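Local structure of cortical-lytic enzyme (Clostridium perfringens, 5JIP) at residues A[12-24]-A[30-42]. The protein probably acts as a lysozyme-type muramidase of glycoside hydrolase family 25, hydrolysing cortex peptidoglycan during spore germination. Sequence-based numbering, arbitrary orientation.
Sequences LSTFGPDLNEFSR and TLAKNSDFIYLRA
Arg41, on strand 38-44, reaches to Asn20, Glu21 and Phe22 in the turn after strand 15-19. Its CB lies 3.5 Å from CB of Asn20; CG, anti to the backbone N (chi1 -177°), sends the chain out from the strand, and a bend at chi3 leaves NE 4.0 Å from that Asn20 CB. NE forms a salt bridge with Asp53, NH1 one with a sulfonate oxygen of bound MES, probably from crystallisation, and NH2 one of 3.0 Å to OE2 of Glu21, whose OE1 is held by Asn54. Phe22 CE2 lies 3.4 Å from Arg41 NH2, ring and guanidinium planes 65° apart. Arginine suits this place because its three nitrogens each take a different partner. Asn20 suits the turn because its OD1 accepts from Phe22 N, an Asx turn. Behind it the strands run parallel, Leu19 N giving to Tyr39 O (2.8 Å). Gly16, with no side chain to collide with Phe37 O, lays its CA over one Phe37 ring face, a CH-pi contact. Leu19 CD1 meets Ile38 CG2 and, tip to tip, Leu31 CD1. Strand 15-19, helix 28-34 and strand 38-44 form a beta-alpha-beta unit of the TIM-barrel-like domain, flanked by strands 217-221 and 70-75, with helix 56-66 against Ile38 and Leu40.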
loop_
_atom_site.group_PDB
_atom_site.type_symbol
_atom_site.label_atom_id
_atom_site.label_comp_id
_atom_site.label_asym_id
_atom_site.label_seq_id
_atom_site.Cartn_x
_atom_site.Cartn_y
_atom_site.Cartn_z
ATOM N N LEU A 12 -11.898 -15.278 -12.475
ATOM C CA LEU A 12 -11.451 -15.370 -11.103
ATOM C C LEU A 12 -12.435 -14.743 -10.131
ATOM O O LEU A 12 -12.206 -14.826 -8.922
ATOM C CB LEU A 12 -10.085 -14.698 -10.924
ATOM C CG LEU A 12 -8.969 -15.361 -11.736
ATOM C CD1 LEU A 12 -7.685 -14.539 -11.639
ATOM C CD2 LEU A 12 -8.747 -16.796 -11.249
ATOM N N SER A 13 -13.497 -14.101 -10.620
ATOM C CA SER A 13 -14.372 -13.363 -9.721
ATOM C C SER A 13 -14.967 -14.286 -8.665
ATOM O O SER A 13 -15.485 -15.362 -8.981
ATOM C CB SER A 13 -15.498 -12.681 -10.501
ATOM O OG SER A 13 -15.002 -11.686 -11.391
ATOM N N THR A 14 -14.937 -13.829 -7.411
ATOM C CA THR A 14 -15.636 -14.534 -6.348
ATOM C C THR A 14 -17.144 -14.315 -6.475
ATOM O O THR A 14 -17.623 -13.473 -7.234
ATOM C CB THR A 14 -15.149 -14.074 -4.976
ATOM O OG1 THR A 14 -15.231 -12.652 -4.881
ATOM C CG2 THR A 14 -13.690 -14.520 -4.735
ATOM N N PHE A 15 -17.890 -15.081 -5.691
ATOM C CA PHE A 15 -19.328 -15.180 -5.872
ATOM C C PHE A 15 -19.999 -15.503 -4.549
ATOM O O PHE A 15 -19.508 -16.332 -3.782
ATOM C CB PHE A 15 -19.640 -16.252 -6.918
ATOM C CG PHE A 15 -21.081 -16.674 -6.951
ATOM C CD1 PHE A 15 -21.995 -16.028 -7.758
ATOM C CD2 PHE A 15 -21.508 -17.730 -6.183
ATOM C CE1 PHE A 15 -23.339 -16.417 -7.786
ATOM C CE2 PHE A 15 -22.835 -18.137 -6.208
ATOM C CZ PHE A 15 -23.749 -17.489 -7.019
ATOM N N GLY A 16 -21.149 -14.888 -4.308
ATOM C CA GLY A 16 -21.902 -15.218 -3.131
ATOM C C GLY A 16 -23.197 -14.451 -3.037
ATOM O O GLY A 16 -23.388 -13.405 -3.690
ATOM N N PRO A 17 -24.097 -14.939 -2.185
ATOM C CA PRO A 17 -25.394 -14.293 -2.016
ATOM C C PRO A 17 -25.364 -13.222 -0.939
ATOM O O PRO A 17 -24.467 -13.170 -0.097
ATOM C CB PRO A 17 -26.284 -15.466 -1.583
ATOM C CG PRO A 17 -25.346 -16.277 -0.710
ATOM C CD PRO A 17 -24.020 -16.214 -1.434
ATOM N N ASP A 18 -26.388 -12.370 -0.962
ATOM C CA ASP A 18 -26.726 -11.637 0.249
ATOM C C ASP A 18 -28.129 -12.033 0.685
ATOM O O ASP A 18 -28.996 -12.356 -0.143
ATOM C CB ASP A 18 -26.587 -10.109 0.089
ATOM C CG ASP A 18 -27.408 -9.552 -1.058
ATOM O OD1 ASP A 18 -26.902 -9.556 -2.199
ATOM O OD2 ASP A 18 -28.545 -9.100 -0.808
ATOM N N LEU A 19 -28.312 -12.049 2.007
ATOM C CA LEU A 19 -29.463 -12.664 2.668
ATOM C C LEU A 19 -29.966 -11.761 3.786
ATOM O O LEU A 19 -29.240 -10.904 4.297
ATOM C CB LEU A 19 -29.101 -14.030 3.279
ATOM C CG LEU A 19 -28.398 -15.081 2.419
ATOM C CD1 LEU A 19 -27.915 -16.243 3.300
ATOM C CD2 LEU A 19 -29.313 -15.575 1.338
ATOM N N ASN A 20 -31.222 -11.962 4.178
ATOM C CA ASN A 20 -31.748 -11.303 5.364
ATOM C C ASN A 20 -32.842 -12.188 5.955
ATOM O O ASN A 20 -33.006 -13.341 5.557
ATOM C CB ASN A 20 -32.225 -9.882 5.046
ATOM C CG ASN A 20 -33.360 -9.840 4.028
ATOM O OD1 ASN A 20 -34.152 -10.775 3.887
ATOM N ND2 ASN A 20 -33.417 -8.748 3.293
ATOM N N GLU A 21 -33.573 -11.652 6.933
ATOM C CA GLU A 21 -34.546 -12.484 7.640
ATOM C C GLU A 21 -35.660 -13.014 6.743
ATOM O O GLU A 21 -36.379 -13.944 7.150
ATOM C CB GLU A 21 -35.140 -11.689 8.792
ATOM C CG GLU A 21 -36.034 -10.550 8.380
ATOM C CD GLU A 21 -36.508 -9.773 9.581
ATOM O OE1 GLU A 21 -37.647 -10.052 10.049
ATOM O OE2 GLU A 21 -35.733 -8.926 10.079
ATOM N N PHE A 22 -35.819 -12.468 5.544
ATOM C CA PHE A 22 -36.866 -12.923 4.630
ATOM C C PHE A 22 -36.363 -13.971 3.659
ATOM O O PHE A 22 -37.142 -14.499 2.864
ATOM C CB PHE A 22 -37.469 -11.704 3.888
ATOM C CG PHE A 22 -37.877 -10.606 4.826
ATOM C CD1 PHE A 22 -38.867 -10.834 5.769
ATOM C CD2 PHE A 22 -37.255 -9.355 4.796
ATOM C CE1 PHE A 22 -39.222 -9.854 6.648
ATOM C CE2 PHE A 22 -37.600 -8.383 5.680
ATOM C CZ PHE A 22 -38.592 -8.612 6.603
ATOM N N SER A 23 -35.082 -14.303 3.719
ATOM C CA SER A 23 -34.560 -15.379 2.902
ATOM C C SER A 23 -35.093 -16.693 3.447
ATOM O O SER A 23 -35.044 -16.927 4.654
ATOM C CB SER A 23 -33.040 -15.369 2.956
ATOM O OG SER A 23 -32.550 -14.142 2.475
ATOM N N ARG A 24 -35.638 -17.527 2.585
ATOM C CA ARG A 24 -36.284 -18.756 3.032
ATOM C C ARG A 24 -35.391 -19.976 2.859
ATOM O O ARG A 24 -34.746 -20.142 1.825
ATOM C CB ARG A 24 -37.579 -18.965 2.259
ATOM C CG ARG A 24 -38.506 -17.778 2.416
ATOM C CD ARG A 24 -39.895 -18.041 1.853
ATOM N NE ARG A 24 -39.901 -18.218 0.398
ATOM C CZ ARG A 24 -39.806 -17.234 -0.497
ATOM N NH1 ARG A 24 -39.844 -17.535 -1.795
ATOM N NH2 ARG A 24 -39.636 -15.963 -0.119
ATOM N N THR A 30 -24.738 -26.095 2.784
ATOM C CA THR A 30 -24.721 -26.149 1.330
ATOM C C THR A 30 -24.027 -24.920 0.746
ATOM O O THR A 30 -23.217 -25.037 -0.182
ATOM C CB THR A 30 -26.148 -26.255 0.820
ATOM O OG1 THR A 30 -26.744 -27.430 1.372
ATOM C CG2 THR A 30 -26.206 -26.325 -0.712
ATOM N N LEU A 31 -24.321 -23.740 1.285
ATOM C CA LEU A 31 -23.702 -22.524 0.769
ATOM C C LEU A 31 -22.188 -22.520 0.976
ATOM O O LEU A 31 -21.460 -21.896 0.204
ATOM C CB LEU A 31 -24.331 -21.319 1.450
ATOM C CG LEU A 31 -25.802 -21.020 1.102
ATOM C CD1 LEU A 31 -26.297 -19.819 1.886
ATOM C CD2 LEU A 31 -25.960 -20.792 -0.399
ATOM N N ALA A 32 -21.703 -23.180 2.024
ATOM C CA ALA A 32 -20.264 -23.224 2.270
ATOM C C ALA A 32 -19.524 -23.840 1.102
ATOM O O ALA A 32 -18.334 -23.558 0.897
ATOM C CB ALA A 32 -19.970 -24.009 3.551
ATOM N N LYS A 33 -20.201 -24.689 0.331
ATOM C CA LYS A 33 -19.587 -25.393 -0.784
ATOM C C LYS A 33 -19.644 -24.610 -2.081
ATOM O O LYS A 33 -18.830 -24.871 -2.982
ATOM C CB LYS A 33 -20.275 -26.744 -1.036
ATOM C CG LYS A 33 -20.141 -27.736 0.084
ATOM C CD LYS A 33 -18.692 -28.134 0.320
ATOM C CE LYS A 33 -18.333 -28.024 1.799
ATOM N NZ LYS A 33 -17.867 -26.662 2.184
ATOM N N ASN A 34 -20.565 -23.657 -2.203
ATOM C CA ASN A 34 -20.738 -22.954 -3.462
ATOM C C ASN A 34 -20.571 -21.443 -3.379
ATOM O O ASN A 34 -20.593 -20.790 -4.426
ATOM C CB ASN A 34 -22.100 -23.313 -4.099
ATOM C CG ASN A 34 -23.301 -22.904 -3.259
ATOM O OD1 ASN A 34 -23.237 -21.986 -2.419
ATOM N ND2 ASN A 34 -24.421 -23.590 -3.490
ATOM N N SER A 35 -20.373 -20.872 -2.196
ATOM C CA SER A 35 -20.266 -19.431 -2.028
ATOM C C SER A 35 -18.916 -19.071 -1.427
ATOM O O SER A 35 -18.487 -19.687 -0.447
ATOM C CB SER A 35 -21.398 -18.908 -1.138
ATOM O OG SER A 35 -22.662 -19.237 -1.675
ATOM N N ASP A 36 -18.254 -18.065 -2.008
ATOM C CA ASP A 36 -17.003 -17.558 -1.443
ATOM C C ASP A 36 -17.239 -16.654 -0.249
ATOM O O ASP A 36 -16.344 -16.486 0.590
ATOM C CB ASP A 36 -16.227 -16.783 -2.499
ATOM C CG ASP A 36 -15.831 -17.643 -3.677
ATOM O OD1 ASP A 36 -15.005 -18.563 -3.500
ATOM O OD2 ASP A 36 -16.329 -17.398 -4.774
ATOM N N PHE A 37 -18.421 -16.063 -0.160
ATOM C CA PHE A 37 -18.743 -15.131 0.909
ATOM C C PHE A 37 -20.253 -15.090 1.012
ATOM O O PHE A 37 -20.963 -15.468 0.074
ATOM C CB PHE A 37 -18.190 -13.713 0.628
ATOM C CG PHE A 37 -18.673 -13.125 -0.684
ATOM C CD1 PHE A 37 -19.932 -12.534 -0.790
ATOM C CD2 PHE A 37 -17.889 -13.196 -1.819
ATOM C CE1 PHE A 37 -20.383 -12.025 -1.984
ATOM C CE2 PHE A 37 -18.332 -12.679 -3.017
ATOM C CZ PHE A 37 -19.586 -12.085 -3.103
ATOM N N ILE A 38 -20.741 -14.633 2.166
ATOM C CA ILE A 38 -22.164 -14.356 2.359
ATOM C C ILE A 38 -22.312 -13.012 3.060
ATOM O O ILE A 38 -21.726 -12.784 4.130
ATOM C CB ILE A 38 -22.884 -15.445 3.197
ATOM C CG1 ILE A 38 -22.842 -16.789 2.484
ATOM C CG2 ILE A 38 -24.323 -15.032 3.485
ATOM C CD1 ILE A 38 -23.292 -17.926 3.365
ATOM N N TYR A 39 -23.159 -12.144 2.503
ATOM C CA TYR A 39 -23.597 -10.923 3.178
ATOM C C TYR A 39 -24.972 -11.104 3.817
ATOM O O TYR A 39 -25.847 -11.756 3.249
ATOM C CB TYR A 39 -23.634 -9.739 2.212
ATOM C CG TYR A 39 -22.361 -8.914 2.286
ATOM C CD1 TYR A 39 -22.099 -8.082 3.373
ATOM C CD2 TYR A 39 -21.418 -8.979 1.281
ATOM C CE1 TYR A 39 -20.940 -7.332 3.437
ATOM C CE2 TYR A 39 -20.242 -8.245 1.347
ATOM C CZ TYR A 39 -19.998 -7.437 2.415
ATOM O OH TYR A 39 -18.807 -6.743 2.420
ATOM N N LEU A 40 -25.128 -10.546 5.025
ATOM C CA LEU A 40 -26.356 -10.592 5.814
ATOM C C LEU A 40 -26.807 -9.176 6.143
ATOM O O LEU A 40 -25.986 -8.290 6.377
ATOM C CB LEU A 40 -26.148 -11.319 7.148
ATOM C CG LEU A 40 -25.428 -12.681 7.099
ATOM C CD1 LEU A 40 -25.087 -13.136 8.529
ATOM C CD2 LEU A 40 -26.279 -13.685 6.351
ATOM N N ARG A 41 -28.113 -8.964 6.195
ATOM C CA ARG A 41 -28.604 -7.755 6.840
ATOM C C ARG A 41 -28.377 -7.852 8.338
ATOM O O ARG A 41 -28.819 -8.805 8.994
ATOM C CB ARG A 41 -30.091 -7.520 6.553
ATOM C CG ARG A 41 -30.584 -6.190 7.169
ATOM C CD ARG A 41 -31.978 -5.779 6.670
ATOM N NE ARG A 41 -33.033 -6.598 7.253
ATOM C CZ ARG A 41 -34.328 -6.293 7.198
ATOM N NH1 ARG A 41 -34.718 -5.206 6.542
ATOM N NH2 ARG A 41 -35.219 -7.072 7.804
ATOM N N ALA A 42 -27.709 -6.853 8.879
ATOM C CA ALA A 42 -27.580 -6.707 10.322
ATOM C C ALA A 42 -28.739 -5.920 10.887
ATOM O O ALA A 42 -29.318 -6.316 11.903
ATOM C CB ALA A 42 -26.278 -6.012 10.691
#